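Local coordinates for protein TqaA (Penicillium aethiopicum, PDB 5EGF) that is a fungal nonribosomal peptide synthetase whose C-terminal condensation-like domain, the piece in this structure, probably releases the finished peptide by macrocyclization, at residues C[71-76]-C[167-172]; C[172-177]-C[188-193]. The protein carries 2 engineered substitutions. All coordinates share one frame; numbering follows the deposited sequence.

Contact 1: residues C[71-76]-C[167-172]; sequences NWTIKG and NEHVVL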
loop_
_atom_site.group_PDB
_atom_site.type_symbol
_atom_site.label_atom_id
_atom_site.label_comp_id
_atom_site.label_asym_id
_atom_site.label_seq_id
_atom_site.Cartn_x
_atom_site.Cartn_y
_atom_site.Cartn_z
ATOM N N ASN C 71 -28.875 -24.175 7.981
ATOM C CA ASN C 71 -30.023 -23.623 7.270
ATOM C C ASN C 71 -30.739 -24.626 6.389
ATOM O O ASN C 71 -30.140 -25.282 5.530
ATOM C CB ASN C 71 -29.603 -22.423 6.431
ATOM C CG ASN C 71 -28.634 -21.525 7.158
ATOM O OD1 ASN C 71 -28.781 -21.278 8.360
ATOM N ND2 ASN C 71 -27.616 -21.045 6.439
ATOM N N TRP C 72 -32.038 -24.727 6.612
ATOM C CA TRP C 72 -32.894 -25.615 5.844
ATOM C C TRP C 72 -33.912 -24.835 5.003
ATOM O O TRP C 72 -34.776 -24.127 5.535
ATOM C CB TRP C 72 -33.590 -26.584 6.795
ATOM C CG TRP C 72 -32.609 -27.468 7.533
ATOM C CD1 TRP C 72 -32.073 -27.253 8.776
ATOM C CD2 TRP C 72 -32.036 -28.696 7.059
ATOM N NE1 TRP C 72 -31.211 -28.273 9.103
ATOM C CE2 TRP C 72 -31.174 -29.174 8.069
ATOM C CE3 TRP C 72 -32.170 -29.438 5.880
ATOM C CZ2 TRP C 72 -30.463 -30.364 7.940
ATOM C CZ3 TRP C 72 -31.457 -30.620 5.756
ATOM C CH2 TRP C 72 -30.613 -31.067 6.779
ATOM N N THR C 73 -33.780 -24.950 3.686
ATOM C CA THR C 73 -34.744 -24.366 2.758
ATOM C C THR C 73 -35.891 -25.351 2.557
ATOM O O THR C 73 -35.678 -26.460 2.055
ATOM C CB THR C 73 -34.099 -24.029 1.384
ATOM O OG1 THR C 73 -33.023 -23.101 1.562
ATOM C CG2 THR C 73 -35.126 -23.416 0.448
ATOM N N ILE C 74 -37.096 -24.939 2.951
ATOM C CA ILE C 74 -38.291 -25.788 2.879
ATOM C C ILE C 74 -39.320 -25.265 1.878
ATOM O O ILE C 74 -39.901 -24.194 2.078
ATOM C CB ILE C 74 -38.973 -25.907 4.259
ATOM C CG1 ILE C 74 -38.077 -26.676 5.240
ATOM C CG2 ILE C 74 -40.329 -26.576 4.121
ATOM C CD1 ILE C 74 -38.019 -26.070 6.634
ATOM N N LYS C 75 -39.540 -26.024 0.808
ATOM C CA LYS C 75 -40.520 -25.651 -0.214
ATOM C C LYS C 75 -41.630 -26.694 -0.339
ATOM O O LYS C 75 -41.352 -27.881 -0.544
ATOM C CB LYS C 75 -39.834 -25.501 -1.572
ATOM C CG LYS C 75 -38.822 -24.378 -1.650
ATOM C CD LYS C 75 -38.174 -24.328 -3.020
ATOM C CE LYS C 75 -37.100 -23.258 -3.076
ATOM N NZ LYS C 75 -35.854 -23.794 -3.708
ATOM N N GLY C 76 -42.883 -26.247 -0.232
ATOM C CA GLY C 76 -44.027 -27.149 -0.285
ATOM C C GLY C 76 -45.323 -26.615 0.315
ATOM O O GLY C 76 -45.332 -25.598 1.017
ATOM N N ASN C 167 -46.155 -18.730 2.715
ATOM C CA ASN C 167 -45.525 -19.789 3.526
ATOM C C ASN C 167 -45.308 -21.134 2.821
ATOM O O ASN C 167 -45.457 -22.197 3.440
ATOM C CB ASN C 167 -46.278 -20.011 4.846
ATOM C CG ASN C 167 -46.287 -18.777 5.738
ATOM O OD1 ASN C 167 -46.897 -18.783 6.810
ATOM N ND2 ASN C 167 -45.622 -17.712 5.300
ATOM N N GLU C 168 -44.944 -21.087 1.541
ATOM C CA GLU C 168 -44.675 -22.298 0.773
ATOM C C GLU C 168 -43.211 -22.321 0.366
ATOM O O GLU C 168 -42.778 -23.145 -0.440
ATOM C CB GLU C 168 -45.573 -22.361 -0.457
ATOM C CG GLU C 168 -46.987 -21.894 -0.179
ATOM C CD GLU C 168 -48.023 -22.684 -0.943
ATOM O OE1 GLU C 168 -47.908 -22.774 -2.188
ATOM O OE2 GLU C 168 -48.952 -23.213 -0.288
ATOM N N HIS C 169 -42.456 -21.396 0.941
ATOM C CA HIS C 169 -41.019 -21.339 0.756
ATOM C C HIS C 169 -40.404 -20.661 1.960
ATOM O O HIS C 169 -40.456 -19.439 2.089
ATOM C CB HIS C 169 -40.663 -20.562 -0.500
ATOM C CG HIS C 169 -39.195 -20.350 -0.674
ATOM N ND1 HIS C 169 -38.669 -19.533 -1.652
ATOM C CD2 HIS C 169 -38.139 -20.846 0.009
ATOM C CE1 HIS C 169 -37.350 -19.541 -1.567
ATOM N NE2 HIS C 169 -37.004 -20.328 -0.565
ATOM N N VAL C 170 -39.814 -21.451 2.845
ATOM C CA VAL C 170 -39.289 -20.900 4.081
ATOM C C VAL C 170 -37.835 -21.301 4.285
ATOM O O VAL C 170 -37.360 -22.266 3.688
ATOM C CB VAL C 170 -40.128 -21.368 5.275
ATOM C CG1 VAL C 170 -39.803 -20.556 6.511
ATOM C CG2 VAL C 170 -41.604 -21.249 4.948
ATOM N N VAL C 171 -37.126 -20.546 5.116
ATOM C CA VAL C 171 -35.828 -20.998 5.588
ATOM C C VAL C 171 -35.847 -21.146 7.098
ATOM O O VAL C 171 -36.289 -20.243 7.833
ATOM C CB VAL C 171 -34.667 -20.098 5.132
ATOM C CG1 VAL C 171 -33.331 -20.643 5.654
ATOM C CG2 VAL C 171 -34.645 -20.011 3.608
ATOM N N LEU C 172 -35.407 -22.315 7.554
ATOM C CA LEU C 172 -35.262 -22.564 8.975
ATOM C C LEU C 172 -33.768 -22.517 9.278
ATOM O O LEU C 172 -32.969 -23.193 8.617
ATOM C CB LEU C 172 -35.823 -23.950 9.317
ATOM C CG LEU C 172 -36.026 -24.368 10.773
ATOM C CD1 LEU C 172 -35.235 -25.641 11.071
ATOM C CD2 LEU C 172 -35.644 -23.251 11.714
HETATM O O HOH W 1 -46.901 -24.690 3.240
#
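Lys75 lies over one face of the His169 imidazole. Its CE sits 4.0 Å from the centroid of the His169 ring and close to the normal, a CH-pi contact. The carbonyl of Ile74 lies at the edge of the same ring, near its plane. Thr73 CG2 approaches obliquely, 3.8 Å from His169 NE2. His169 turns its CG anti to the backbone N (chi1 174°), which brings the ring nearer strand 71-75, alongside the lysine chain. With an alanine in place of His169, the Lys75 methylenes would probably lose their aromatic face, and the chain would be freer to turn. The indole of Trp72 meets Leu172 O obliquely, and Trp72 CD1 is 4.2 Å from Leu172 CD1. That indole also meets Phe190 edge-to-face.

Strands 67-75 and 169-177 are antiparallel neighbours in the mixed sheet of the N-terminal lobe, as in the chloramphenicol acetyltransferase-like fold of condensation domains. Trp72 with Leu172 and Ile74 with Val170 are hydrogen-bonded pairs, their side chains on one face. Trp72 N to Leu172 O is 2.7 Å, nearly straight and in the carbonyl plane. Thr73 with Val171 and Lys75 with His169 are non-hydrogen-bonded pairs on the opposite face, where Thr73, His169 and Val171 touch helix 132-144. The Ile74 and Leu172 side chains lie side by side, with Ile74 CD1 4.1 Å from Leu172 CB. Gly76 closes the pairing with a longer bond, its N 3.1 Å from Glu168 O and above that carbonyl plane. At Gly76 (phi 160°, psi 168°) a CB would collide with Lys75 O, hence glycine. A water bridges Gly76 O and Asn167 O.

Contact 2: residues C[172-177]-C[188-193]; sequences LTIQIS and KLFSDF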
loop_
_atom_site.group_PDB
_atom_site.type_symbol
_atom_site.label_atom_id
_atom_site.label_comp_id
_atom_site.label_asym_id
_atom_site.label_seq_id
_atom_site.Cartn_x
_atom_site.Cartn_y
_atom_site.Cartn_z
ATOM N N LEU C 172 -35.407 -22.315 7.554
ATOM C CA LEU C 172 -35.262 -22.564 8.975
ATOM C C LEU C 172 -33.768 -22.517 9.278
ATOM O O LEU C 172 -32.969 -23.193 8.617
ATOM C CB LEU C 172 -35.823 -23.950 9.317
ATOM C CG LEU C 172 -36.026 -24.368 10.773
ATOM C CD1 LEU C 172 -35.235 -25.641 11.071
ATOM C CD2 LEU C 172 -35.644 -23.251 11.714
ATOM N N THR C 173 -33.361 -21.712 10.250
ATOM C CA THR C 173 -31.952 -21.733 10.603
ATOM C C THR C 173 -31.741 -22.085 12.058
ATOM O O THR C 173 -32.413 -21.558 12.957
ATOM C CB THR C 173 -31.229 -20.405 10.301
ATOM O OG1 THR C 173 -31.440 -19.493 11.379
ATOM C CG2 THR C 173 -31.694 -19.798 8.976
ATOM N N ILE C 174 -30.786 -22.977 12.290
ATOM C CA ILE C 174 -30.415 -23.325 13.654
ATOM C C ILE C 174 -29.018 -22.782 13.927
ATOM O O ILE C 174 -28.054 -23.167 13.255
ATOM C CB ILE C 174 -30.451 -24.850 13.846
ATOM C CG1 ILE C 174 -31.829 -25.384 13.449
ATOM C CG2 ILE C 174 -30.091 -25.219 15.266
ATOM C CD1 ILE C 174 -31.850 -26.851 13.108
ATOM N N GLN C 175 -28.895 -21.866 14.876
ATOM C CA GLN C 175 -27.566 -21.380 15.244
ATOM C C GLN C 175 -27.008 -22.144 16.460
ATOM O O GLN C 175 -27.764 -22.531 17.354
ATOM C CB GLN C 175 -27.588 -19.870 15.498
ATOM C CG GLN C 175 -27.817 -19.046 14.258
ATOM C CD GLN C 175 -27.760 -17.553 14.517
ATOM O OE1 GLN C 175 -27.467 -17.104 15.629
ATOM N NE2 GLN C 175 -28.065 -16.774 13.491
ATOM N N ILE C 176 -25.691 -22.359 16.503
ATOM C CA ILE C 176 -25.121 -23.185 17.568
ATOM C C ILE C 176 -23.608 -23.039 17.693
ATOM O O ILE C 176 -22.914 -22.881 16.702
ATOM C CB ILE C 176 -25.505 -24.666 17.367
ATOM C CG1 ILE C 176 -24.886 -25.563 18.443
ATOM C CG2 ILE C 176 -25.117 -25.161 15.973
ATOM C CD1 ILE C 176 -25.210 -27.046 18.238
ATOM N N SER C 177 -23.097 -23.061 18.916
ATOM C CA SER C 177 -21.650 -23.111 19.121
ATOM C C SER C 177 -21.112 -24.533 18.944
ATOM O O SER C 177 -21.796 -25.521 19.229
ATOM C CB SER C 177 -21.278 -22.587 20.503
ATOM O OG SER C 177 -19.915 -22.862 20.778
ATOM N N LYS C 188 -27.832 -36.391 14.602
ATOM C CA LYS C 188 -28.851 -36.758 15.565
ATOM C C LYS C 188 -29.785 -35.564 15.788
ATOM O O LYS C 188 -31.004 -35.729 15.904
ATOM C CB LYS C 188 -28.210 -37.225 16.876
ATOM C CG LYS C 188 -28.902 -38.424 17.538
ATOM C CD LYS C 188 -28.797 -39.682 16.671
ATOM C CE LYS C 188 -29.362 -40.920 17.380
ATOM N NZ LYS C 188 -30.451 -41.596 16.606
ATOM N N LEU C 189 -29.211 -34.362 15.827
ATOM C CA LEU C 189 -29.991 -33.157 16.072
ATOM C C LEU C 189 -31.023 -33.033 14.959
ATOM O O LEU C 189 -32.164 -32.668 15.187
ATOM C CB LEU C 189 -29.078 -31.928 16.110
ATOM C CG LEU C 189 -29.631 -30.583 16.594
ATOM C CD1 LEU C 189 -28.511 -29.611 16.881
ATOM C CD2 LEU C 189 -30.614 -29.959 15.605
ATOM N N PHE C 190 -30.614 -33.412 13.760
ATOM C CA PHE C 190 -31.460 -33.302 12.582
ATOM C C PHE C 190 -32.498 -34.414 12.508
ATOM O O PHE C 190 -33.616 -34.190 12.051
ATOM C CB PHE C 190 -30.592 -33.312 11.318
ATOM C CG PHE C 190 -29.679 -32.116 11.205
ATOM C CD1 PHE C 190 -29.962 -30.937 11.917
ATOM C CD2 PHE C 190 -28.545 -32.148 10.387
ATOM C CE1 PHE C 190 -29.121 -29.802 11.811
ATOM C CE2 PHE C 190 -27.702 -31.018 10.275
ATOM C CZ PHE C 190 -27.992 -29.847 10.990
ATOM N N SER C 191 -32.128 -35.620 12.923
ATOM C CA SER C 191 -33.076 -36.728 12.888
ATOM C C SER C 191 -34.102 -36.579 14.007
ATOM O O SER C 191 -35.240 -37.019 13.876
ATOM C CB SER C 191 -32.362 -38.088 12.970
ATOM O OG SER C 191 -31.614 -38.229 14.169
ATOM N N ASP C 192 -33.699 -35.935 15.099
ATOM C CA ASP C 192 -34.594 -35.688 16.221
ATOM C C ASP C 192 -35.593 -34.597 15.887
ATOM O O ASP C 192 -36.794 -34.782 16.062
ATOM C CB ASP C 192 -33.802 -35.357 17.489
ATOM C CG ASP C 192 -33.206 -36.600 18.137
ATOM O OD1 ASP C 192 -33.221 -37.673 17.492
ATOM O OD2 ASP C 192 -32.725 -36.505 19.287
ATOM N N PHE C 193 -35.096 -33.463 15.401
ATOM C CA PHE C 193 -35.963 -32.398 14.923
ATOM C C PHE C 193 -37.034 -32.936 13.975
ATOM O O PHE C 193 -38.229 -32.760 14.209
ATOM C CB PHE C 193 -35.152 -31.314 14.198
ATOM C CG PHE C 193 -35.978 -30.120 13.792
ATOM C CD1 PHE C 193 -36.765 -30.167 12.653
ATOM C CD2 PHE C 193 -35.975 -28.957 14.557
ATOM C CE1 PHE C 193 -37.537 -29.072 12.278
ATOM C CE2 PHE C 193 -36.741 -27.863 14.188
ATOM C CZ PHE C 193 -37.525 -27.921 13.044
#
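Ile174 meets helix 188-193 with its tip. CB points toward the helix but stands back from it, and so do CG2 and CG1. CG1 lies anti to the carbonyl carbon (chi1 -55°), and with chi2 extended it pushes CD1 forward. There CD1 touches two residues: Leu189 CD2 at 4.2 Å and, obliquely to the ring, Phe190 CE1 at 4.2 Å. Leu189 forks between two strand residues. Its CD2 takes Ile174, while its CD1 lies 4.4 Å from Ile176 CD1. One turn along, Phe193 and Leu172 come from opposite directions, with Leu172 CD1 3.8 Å from Phe193 CZ. Every touching side chain is apolar and buried.

The strand and helix axes run 12.3 Å apart at 139°, so the join rests on side-chain ends. The strand leads into the helix through the connection that carries Gly183, a phosphopantetheine-binding residue. In condensation domains this connection bears the active-site motif. Helix 186-197 lies across the face of the N-terminal lobe sheet that carries Leu172, Ile174 and Ile176. Leu189 and Phe193 also pack on helix 81-94, and Phe190 meets Tyr70 of strand 67-75 edge-to-face.

In the fold
Both contacts use strand 169-177 and share Leu172. Contact 1 ties that strand to its sheet neighbour, 67-75. Contact 2 ties it to helix 186-197. Contact 1 is partly buried and lies farther from the chain's centre. Its backbone bonds carry the pairing, and the Lys75, Glu168 and Gly76 end reaches solvent and a bound water. Contact 2 is wholly buried and apolar, and buries less area. The two contacts touch on the side of the sheet that carries Trp72 and Leu172, where Trp72 NE1 is 4.3 Å from Ile174 CD1. The phosphopantetheine-binding residue Gly183 lies nearer contact 2.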